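CADD-like protein of unknown function (Nostoc punctiforme, PDB 3B5O) is of unknown function but has the all-helical fold of its CADD-like relatives, and is provisionally grouped with the oxidoreductases. Local coordinates at residues 136-139 with 140-144; 210-213 with 214-218. One frame throughout, in Å; residues are numbered along the deposited sequence.

Contact 1. Residues 136-139 with 140-144; sequences DYVL and GATYA
The carbonyl oxygen of Val138 is gripped twice by one residue a turn further on: Thr142 OG1 donates to Val138 O at 2.8 Å and Thr142 N to the same Val138 O at 2.9 Å. The two donors approach differently. The amide N-H is tilted 20° from the carbonyl plane, whereas the hydroxyl comes in from above it, 39° out of plane, and so is not aimed at a lone pair. What makes the double grip possible is the first torsion of Thr142, chi1 -56°, which sets OG1 beside its own backbone N and anti to its carbonyl carbon, folding the hydroxyl back over the preceding turn. This is a familiar way for a helix to satisfy a threonine hydroxyl among apolar neighbours: the buried polar group is spent on the backbone. Replacing Thr142 by alanine would remove OG1 and CG2, and would probably leave Val138 O with the amide donor alone. Leu139 CD1 lies 4.2 Å from Thr142 CB, the two side chains running side by side. Around this pair the helix keeps its regular i to i+4 bonding, with Tyr143 N to Leu139 O at 2.8 Å and Ala141 N to Tyr137 O at 3.0 Å. The phenol of Tyr143 leads off to a hydrogen bond with Asn12. All of this lies near the start of helix 135-163, where Phe131 of helix 118-131 packs against Val138, Ala141 and Thr142, Leu191 of helix 190-196 meets Leu139 and Thr142, and Tyr137 reaches Ala209 and Ala213 of helix 204-230.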
ATOM      1  N   ASP A 136      -6.999 -10.951  14.917  1.00 17.49           N
ATOM      2  CA  ASP A 136      -5.754 -10.318  15.349  1.00 18.15           C
ATOM      3  C   ASP A 136      -4.707 -10.263  14.226  1.00 16.11           C
ATOM      4  O   ASP A 136      -4.070  -9.241  14.019  1.00 16.40           O
ATOM      5  CB  ASP A 136      -5.206 -11.014  16.598  1.00 20.75           C
ATOM      6  CG  ASP A 136      -6.241 -11.102  17.702  1.00 23.97           C
ATOM      7  OD1 ASP A 136      -7.059 -12.051  17.656  1.00 28.40           O
ATOM      8  OD2 ASP A 136      -6.252 -10.211  18.591  1.00 26.19           O
ATOM      9  N   TYR A 137      -4.589 -11.357  13.507  1.00 15.81           N
ATOM     10  CA  TYR A 137      -3.665 -11.469  12.395  1.00 14.41           C
ATOM     11  C   TYR A 137      -4.086 -10.540  11.287  1.00 13.76           C
ATOM     12  O   TYR A 137      -3.260  -9.841  10.697  1.00 13.78           O
ATOM     13  CB  TYR A 137      -3.670 -12.898  11.904  1.00 15.82           C
ATOM     14  CG  TYR A 137      -2.636 -13.275  10.880  1.00 15.20           C
ATOM     15  CD1 TYR A 137      -2.837 -13.019   9.525  1.00 14.98           C
ATOM     16  CD2 TYR A 137      -1.467 -13.947  11.239  1.00 14.86           C
ATOM     17  CE1 TYR A 137      -1.934 -13.409   8.583  1.00 14.87           C
ATOM     18  CE2 TYR A 137      -0.557 -14.348  10.296  1.00 16.46           C
ATOM     19  CZ  TYR A 137      -0.784 -14.079   8.958  1.00 14.87           C
ATOM     20  OH  TYR A 137       0.116 -14.496   8.007  1.00 16.92           O
ATOM     21  N   VAL A 138      -5.385 -10.540  10.983  1.00 13.54           N
ATOM     22  CA  VAL A 138      -5.902  -9.683   9.897  1.00 12.53           C
ATOM     23  C   VAL A 138      -5.669  -8.215  10.217  1.00 12.95           C
ATOM     24  O   VAL A 138      -5.302  -7.429   9.335  1.00 13.35           O
ATOM     25  CB  VAL A 138      -7.390  -9.965   9.617  1.00 12.83           C
ATOM     26  CG1 VAL A 138      -7.964  -8.945   8.615  1.00 15.06           C
ATOM     27  CG2 VAL A 138      -7.547 -11.389   9.109  1.00 14.48           C
ATOM     28  N   LEU A 139      -5.888  -7.811  11.465  1.00 13.69           N
ATOM     29  CA  LEU A 139      -5.655  -6.419  11.823  1.00 13.45           C
ATOM     30  C   LEU A 139      -4.174  -6.061  11.820  1.00 13.64           C
ATOM     31  O   LEU A 139      -3.835  -4.921  11.585  1.00 14.03           O
ATOM     32  CB  LEU A 139      -6.335  -6.061  13.158  1.00 14.17           C
ATOM     33  CG  LEU A 139      -7.706  -5.401  12.982  1.00 16.05           C
ATOM     34  CD1 LEU A 139      -7.583  -4.032  12.332  1.00 17.75           C
ATOM     35  CD2 LEU A 139      -8.660  -6.270  12.187  1.00 17.47           C
ATOM     36  N   GLY A 140      -3.294  -7.034  12.080  1.00 13.05           N
ATOM     37  CA  GLY A 140      -1.872  -6.795  11.901  1.00 12.64           C
ATOM     38  C   GLY A 140      -1.532  -6.482  10.453  1.00 13.22           C
ATOM     39  O   GLY A 140      -0.759  -5.572  10.165  1.00 12.68           O
ATOM     40  N   ALA A 141      -2.059  -7.288   9.543  1.00 12.57           N
ATOM     41  CA  ALA A 141      -1.852  -7.023   8.115  1.00 13.00           C
ATOM     42  C   ALA A 141      -2.440  -5.662   7.717  1.00 12.04           C
ATOM     43  O   ALA A 141      -1.879  -4.930   6.882  1.00 12.87           O
ATOM     44  CB  ALA A 141      -2.453  -8.137   7.277  1.00 13.19           C
ATOM     45  N   THR A 142      -3.590  -5.328   8.293  1.00 12.44           N
ATOM     46  CA  THR A 142      -4.228  -4.060   8.012  1.00 13.15           C
ATOM     47  C   THR A 142      -3.386  -2.904   8.561  1.00 13.47           C
ATOM     48  O   THR A 142      -3.223  -1.872   7.913  1.00 14.42           O
ATOM     49  CB  THR A 142      -5.658  -4.047   8.601  1.00 13.54           C
ATOM     50  OG1 THR A 142      -6.393  -5.159   8.096  1.00 14.23           O
ATOM     51  CG2 THR A 142      -6.409  -2.746   8.257  1.00 15.32           C
ATOM     52  N   TYR A 143      -2.812  -3.086   9.749  1.00 13.70           N
ATOM     53  CA  TYR A 143      -1.935  -2.069  10.302  1.00 14.08           C
ATOM     54  C   TYR A 143      -0.677  -1.908   9.435  1.00 14.29           C
ATOM     55  O   TYR A 143      -0.149  -0.819   9.319  1.00 15.39           O
ATOM     56  CB  TYR A 143      -1.601  -2.388  11.773  1.00 16.19           C
ATOM     57  CG  TYR A 143      -0.808  -1.291  12.425  1.00 15.26           C
ATOM     58  CD1 TYR A 143      -1.357  -0.035  12.584  1.00 18.27           C
ATOM     59  CD2 TYR A 143       0.503  -1.475  12.812  1.00 15.19           C
ATOM     60  CE1 TYR A 143      -0.629   1.005  13.131  1.00 19.84           C
ATOM     61  CE2 TYR A 143       1.238  -0.435  13.348  1.00 17.49           C
ATOM     62  CZ  TYR A 143       0.672   0.794  13.496  1.00 20.07           C
ATOM     63  OH  TYR A 143       1.418   1.819  14.049  1.00 22.44           O
ATOM     64  N   ALA A 144      -0.217  -2.984   8.808  1.00 12.97           N
ATOM     65  CA  ALA A 144       0.897  -2.890   7.871  1.00 13.10           C
ATOM     66  C   ALA A 144       0.594  -1.964   6.685  1.00 14.41           C
ATOM     67  O   ALA A 144       1.487  -1.271   6.209  1.00 15.01           O
ATOM     68  CB  ALA A 144       1.340  -4.243   7.396  1.00 13.67           C
TER

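Contact 2. Residues 210-213 with 214-218; sequences GFRA and MIDAM
With CG anti to the backbone N (chi1 -173°), the ring of Phe211 swings to the flank where Ile215 waits one turn on, and Ile215 itself takes the less common rotamer, chi1 67°, that places CG1 between its backbone N and carbonyl carbon. From there Ile215 CD1 reaches Phe211 CE1 at 3.8 Å, while the other branch, Ile215 CG2, lies 4.0 Å from that same Phe211 CE1, so both branches touch the same ring carbon, CD1 approaching the ring obliquely. The same torsion has a second result: Ile215 CG1 lies 3.5 Å from Arg212 O. Beneath the pair, Ile215 N donates to Phe211 O at 3.0 Å in an almost straight bond, 174° at the hydrogen.

On an adjoining face Arg212 and Asp216 illustrate how opposite charges can be neighbours without a salt bridge. Arg212 bends at chi2 and chi3, and its aliphatic part passes the carboxylate, with Arg212 CD 3.6 Å from Asp216 OD2; Arg212 NH1 and Asp216 OD1 remain 4.8 Å apart. Tyr19 OH joins them instead, hydrogen-bonded to both of these atoms. Within helix 204-230, Phe211, Arg212 and Ile215 face leucines of helix 2-18, while selenomethionine Met214 packs among helices 38-68, 118-131 and 135-163.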
ATOM      1  N   GLY A 210       0.776 -11.162  11.286  1.00 13.09           N
ATOM      2  CA  GLY A 210       0.011 -10.631  10.162  1.00 13.35           C
ATOM      3  C   GLY A 210       0.730  -9.449   9.547  1.00 11.73           C
ATOM      4  O   GLY A 210       0.776  -9.284   8.324  1.00 12.55           O
ATOM      5  N   PHE A 211       1.265  -8.586  10.399  1.00 12.99           N
ATOM      6  CA  PHE A 211       2.019  -7.423   9.933  1.00 12.47           C
ATOM      7  C   PHE A 211       3.215  -7.870   9.100  1.00 12.39           C
ATOM      8  O   PHE A 211       3.464  -7.354   8.004  1.00 12.45           O
ATOM      9  CB  PHE A 211       2.472  -6.611  11.156  1.00 13.42           C
ATOM     10  CG  PHE A 211       3.123  -5.306  10.836  1.00 13.72           C
ATOM     11  CD1 PHE A 211       4.482  -5.228  10.523  1.00 14.64           C
ATOM     12  CD2 PHE A 211       2.401  -4.134  10.922  1.00 14.12           C
ATOM     13  CE1 PHE A 211       5.064  -3.989  10.238  1.00 14.66           C
ATOM     14  CE2 PHE A 211       3.000  -2.912  10.664  1.00 14.59           C
ATOM     15  CZ  PHE A 211       4.331  -2.852  10.336  1.00 14.52           C
ATOM     16  N   ARG A 212       3.992  -8.803   9.655  1.00 12.97           N
ATOM     17  CA  ARG A 212       5.171  -9.321   8.982  1.00 13.19           C
ATOM     18  C   ARG A 212       4.799  -9.917   7.623  1.00 12.50           C
ATOM     19  O   ARG A 212       5.475  -9.690   6.616  1.00 12.79           O
ATOM     20  CB  ARG A 212       5.799 -10.415   9.844  1.00 14.55           C
ATOM     21  CG  ARG A 212       6.955 -11.142   9.205  1.00 16.19           C
ATOM     22  CD  ARG A 212       8.163 -10.265   9.086  1.00 16.08           C
ATOM     23  NE  ARG A 212       8.808 -10.148  10.386  1.00 16.75           N
ATOM     24  CZ  ARG A 212      10.060  -9.749  10.575  1.00 17.29           C
ATOM     25  NH1 ARG A 212      10.825  -9.353   9.559  1.00 17.97           N
ATOM     26  NH2 ARG A 212      10.538  -9.740  11.805  1.00 17.42           N
ATOM     27  N   ALA A 213       3.727 -10.711   7.596  1.00 12.67           N
ATOM     28  CA  ALA A 213       3.343 -11.389   6.365  1.00 11.75           C
ATOM     29  C   ALA A 213       2.986 -10.368   5.289  1.00 12.84           C
ATOM     30  O   ALA A 213       3.315 -10.538   4.112  1.00 12.95           O
ATOM     31  CB  ALA A 213       2.178 -12.342   6.593  1.00 14.03           C
HETATM   32  N   MSE A 214       2.310  -9.305   5.691  1.00 11.89           N
HETATM   33  CA  MSE A 214       1.891  -8.288   4.731  1.00 11.40           C
HETATM   34  C   MSE A 214       3.078  -7.533   4.156  1.00 12.14           C
HETATM   35  O   MSE A 214       3.174  -7.339   2.945  1.00 12.48           O
HETATM   36  CB  MSE A 214       0.900  -7.337   5.388  1.00 11.92           C
HETATM   37  CG  MSE A 214       0.348  -6.287   4.474  1.00 12.83           C
HETATM   38 SE   MSE A 214      -0.697  -7.031   3.025  0.75 14.61          SE
HETATM   39  CE  MSE A 214      -1.715  -5.529   2.526  1.00 21.92           C
ATOM     40  N   ILE A 215       3.972  -7.056   5.013  1.00 12.23           N
ATOM     41  CA  ILE A 215       5.136  -6.308   4.516  1.00 12.39           C
ATOM     42  C   ILE A 215       6.046  -7.202   3.684  1.00 12.15           C
ATOM     43  O   ILE A 215       6.624  -6.757   2.702  1.00 12.55           O
ATOM     44  CB  ILE A 215       5.882  -5.494   5.617  1.00 13.21           C
ATOM     45  CG1 ILE A 215       6.555  -6.407   6.654  1.00 13.69           C
ATOM     46  CG2 ILE A 215       4.927  -4.465   6.238  1.00 15.47           C
ATOM     47  CD1 ILE A 215       7.403  -5.629   7.673  1.00 15.26           C
ATOM     48  N   ASP A 216       6.157  -8.481   4.046  1.00 12.22           N
ATOM     49  CA  ASP A 216       6.940  -9.425   3.247  1.00 13.65           C
ATOM     50  C   ASP A 216       6.328  -9.566   1.856  1.00 13.49           C
ATOM     51  O   ASP A 216       7.041  -9.563   0.853  1.00 13.39           O
ATOM     52  CB  ASP A 216       7.036 -10.796   3.925  1.00 13.77           C
ATOM     53  CG  ASP A 216       8.022 -10.855   5.072  1.00 18.43           C
ATOM     54  OD1 ASP A 216       8.876  -9.978   5.185  1.00 19.19           O
ATOM     55  OD2 ASP A 216       7.928 -11.836   5.853  1.00 18.57           O
ATOM     56  N   ALA A 217       5.003  -9.684   1.791  1.00 12.21           N
ATOM     57  CA  ALA A 217       4.322  -9.863   0.506  1.00 11.70           C
ATOM     58  C   ALA A 217       4.497  -8.621  -0.371  1.00 11.30           C
ATOM     59  O   ALA A 217       4.732  -8.716  -1.600  1.00 11.99           O
ATOM     60  CB  ALA A 217       2.838 -10.173   0.718  1.00 14.02           C
HETATM   61  N   MSE A 218       4.373  -7.465   0.237  1.00 11.25           N
HETATM   62  CA  MSE A 218       4.519  -6.216  -0.513  1.00 11.92           C
HETATM   63  C   MSE A 218       5.944  -6.062  -1.020  1.00 11.80           C
HETATM   64  O   MSE A 218       6.171  -5.629  -2.160  1.00 12.00           O
HETATM   65  CB  MSE A 218       4.154  -5.040   0.363  1.00 12.18           C
HETATM   66  CG  MSE A 218       2.672  -4.974   0.719  1.00 13.56           C
HETATM   67 SE   MSE A 218       2.239  -3.605   1.979  0.75 19.59          SE
HETATM   68  CE  MSE A 218       2.463  -2.089   0.840  1.00 24.56           C
TER

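How the contacts relate
Two short helical stretches, read together, show how local bonding and packing between helices divide the work in an all-helical protein. Contact 1 comes first along the chain, near the start of helix 135-163; contact 2 follows on helix 204-230, with helices 170-180 and 190-196 between them. Their centres are about 9 Å apart and they touch directly: Gly140 O approaches Phe211 CB at 3.5 Å, and Ala141 O lies 3.5 Å from Met214 CG. Helix 118-131 packs on both. Each stretch is held by its own i to i+4 bonds, while side chains such as Tyr137, Phe211 and Met214 pack against neighbouring helices; contact 1 is buried, contact 2 partly so.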